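Nitrosopumilus output domain-containing protein (Pyrococcus horikoshii, PDB 2P9X) is of unknown function but binds zinc ions and folds as an all-helical domain of the Nitrosopumilus output domain family. Local coordinates at residues L41-P46 with E88-I93. Residues are numbered along the deposited sequence; the frame is centred on the assembly and turned at random.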
loop_
_atom_site.group_PDB
_atom_site.type_symbol
_atom_site.label_atom_id
_atom_site.label_comp_id
_atom_site.label_asym_id
_atom_site.label_seq_id
_atom_site.Cartn_x
_atom_site.Cartn_y
_atom_site.Cartn_z
ATOM N N LEU A 41 -13.191 14.258 8.895
ATOM C CA LEU A 41 -13.405 13.088 9.741
ATOM C C LEU A 41 -12.246 12.930 10.721
ATOM O O LEU A 41 -12.406 12.349 11.795
ATOM C CB LEU A 41 -13.503 11.822 8.880
ATOM C CG LEU A 41 -13.714 10.508 9.637
ATOM C CD1 LEU A 41 -15.073 10.524 10.329
ATOM C CD2 LEU A 41 -13.634 9.338 8.662
ATOM N N ALA A 42 -11.071 13.433 10.339
ATOM C CA ALA A 42 -9.892 13.336 11.196
ATOM C C ALA A 42 -10.168 13.999 12.540
ATOM O O ALA A 42 -9.723 13.519 13.580
ATOM C CB ALA A 42 -8.692 13.985 10.519
ATOM N N TYR A 43 -10.911 15.097 12.511
ATOM C CA TYR A 43 -11.264 15.806 13.737
ATOM C C TYR A 43 -12.503 15.205 14.393
ATOM O O TYR A 43 -12.530 14.998 15.609
ATOM C CB TYR A 43 -11.515 17.290 13.443
ATOM C CG TYR A 43 -11.960 18.086 14.657
ATOM C CD1 TYR A 43 -13.295 18.090 15.063
ATOM C CD2 TYR A 43 -11.043 18.820 15.402
ATOM C CE1 TYR A 43 -13.705 18.810 16.186
ATOM C CE2 TYR A 43 -11.441 19.544 16.526
ATOM C CZ TYR A 43 -12.771 19.535 16.909
ATOM O OH TYR A 43 -13.170 20.256 18.017
ATOM N N ASP A 44 -13.527 14.927 13.592
ATOM C CA ASP A 44 -14.776 14.376 14.122
ATOM C C ASP A 44 -14.659 12.997 14.754
ATOM O O ASP A 44 -15.327 12.707 15.752
ATOM C CB ASP A 44 -15.847 14.329 13.029
ATOM C CG ASP A 44 -16.145 15.692 12.450
ATOM O OD1 ASP A 44 -15.934 16.702 13.159
ATOM O OD2 ASP A 44 -16.606 15.751 11.291
ATOM N N ASP A 45 -13.829 12.141 14.168
ATOM C CA ASP A 45 -13.639 10.791 14.680
ATOM C C ASP A 45 -12.258 10.317 14.245
ATOM O O ASP A 45 -12.128 9.531 13.307
ATOM C CB ASP A 45 -14.714 9.857 14.114
ATOM C CG ASP A 45 -14.830 8.560 14.896
ATOM O OD1 ASP A 45 -13.815 8.113 15.472
ATOM O OD2 ASP A 45 -15.939 7.981 14.921
ATOM N N PRO A 46 -11.203 10.792 14.927
ATOM C CA PRO A 46 -9.826 10.408 14.595
ATOM C C PRO A 46 -9.565 8.911 14.486
ATOM O O PRO A 46 -8.839 8.470 13.591
ATOM C CB PRO A 46 -8.992 11.090 15.690
ATOM C CG PRO A 46 -9.939 11.437 16.805
ATOM C CD PRO A 46 -11.231 11.700 16.088
ATOM N N GLU A 88 -4.952 11.729 20.447
ATOM C CA GLU A 88 -4.400 12.630 21.452
ATOM C C GLU A 88 -4.276 14.035 20.874
ATOM O O GLU A 88 -4.451 15.026 21.586
ATOM C CB GLU A 88 -3.022 12.153 21.909
ATOM C CG GLU A 88 -3.049 10.879 22.727
ATOM C CD GLU A 88 -1.660 10.405 23.117
ATOM O OE1 GLU A 88 -0.666 11.070 22.748
ATOM O OE2 GLU A 88 -1.567 9.360 23.793
ATOM N N LEU A 89 -3.972 14.118 19.578
ATOM C CA LEU A 89 -3.818 15.409 18.915
ATOM C C LEU A 89 -5.134 16.181 18.905
ATOM O O LEU A 89 -5.160 17.387 19.161
ATOM C CB LEU A 89 -3.323 15.214 17.477
ATOM C CG LEU A 89 -3.000 16.488 16.690
ATOM C CD1 LEU A 89 -1.776 17.174 17.294
ATOM C CD2 LEU A 89 -2.754 16.145 15.224
ATOM N N VAL A 90 -6.226 15.485 18.602
ATOM C CA VAL A 90 -7.539 16.115 18.570
ATOM C C VAL A 90 -7.928 16.530 19.984
ATOM O O VAL A 90 -8.497 17.602 20.192
ATOM C CB VAL A 90 -8.602 15.149 17.992
ATOM C CG1 VAL A 90 -9.999 15.730 18.167
ATOM C CG2 VAL A 90 -8.314 14.909 16.508
ATOM N N SER A 91 -7.614 15.677 20.952
ATOM C CA SER A 91 -7.926 15.973 22.345
ATOM C C SER A 91 -7.189 17.226 22.792
ATOM O O SER A 91 -7.759 18.083 23.465
ATOM C CB SER A 91 -7.541 14.795 23.240
ATOM O OG SER A 91 -8.395 13.690 23.004
ATOM N N GLU A 92 -5.919 17.330 22.412
ATOM C CA GLU A 92 -5.114 18.486 22.776
ATOM C C GLU A 92 -5.620 19.753 22.102
ATOM O O GLU A 92 -5.665 20.819 22.722
ATOM C CB GLU A 92 -3.645 18.239 22.422
ATOM C CG GLU A 92 -3.198 16.812 22.727
ATOM C CD GLU A 92 -1.875 16.745 23.465
ATOM O OE1 GLU A 92 -1.432 17.787 23.994
ATOM O OE2 GLU A 92 -1.286 15.643 23.532
ATOM N N ILE A 93 -6.005 19.645 20.834
ATOM C CA ILE A 93 -6.524 20.804 20.112
ATOM C C ILE A 93 -7.813 21.296 20.770
ATOM O O ILE A 93 -8.030 22.501 20.908
ATOM C CB ILE A 93 -6.820 20.463 18.640
ATOM C CG1 ILE A 93 -5.510 20.217 17.889
ATOM C CG2 ILE A 93 -7.600 21.605 17.990
ATOM C CD1 ILE A 93 -5.721 19.757 16.452
#
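Val90 carries this contact, with its two methyl groups set against the turn that ends helix 41-44 and starts helix 46-57. Its CB points toward that turn. CG1 stands anti to the backbone N (chi1 171°), and this sends CG1 to Tyr43 and CG2 to Ala42 O and Pro46.

The apolar contacts are with Pro46 and Tyr43. Val90 CG2 meets Pro46 CG at 3.8 Å, and the two side chains meet at a slant. Val90 CG1 approaches the Tyr43 ring obliquely, near CD2. The approach is loose, with Tyr43 CD2 4.3 Å from Val90 CG1.

The same methyls also touch backbone carbonyls. Ala42 O is 3.5 Å from Val90 CG2, and Tyr43 O is 3.7 Å from Val90 CG1. No hydrogen bond crosses between the two segments.

The polar end of Tyr43 binds elsewhere. Tyr43 OH is hydrogen-bonded to Glu99 OE1, of the C-terminal residue. Tyr43 also touches Ser2, a zinc-binding residue. Leu8 of helix 3-19 touches both Tyr43 and Val90.

The contact joins helix 86-97 to the junction of two earlier helices, beside helix 3-19. With no hydrogen bond across it, the contact probably rests mainly on van der Waals packing and is weakly directional, while the hydrogen bond to Glu99 probably helps to hold the Tyr43 hydroxyl, and with it the ring, in place.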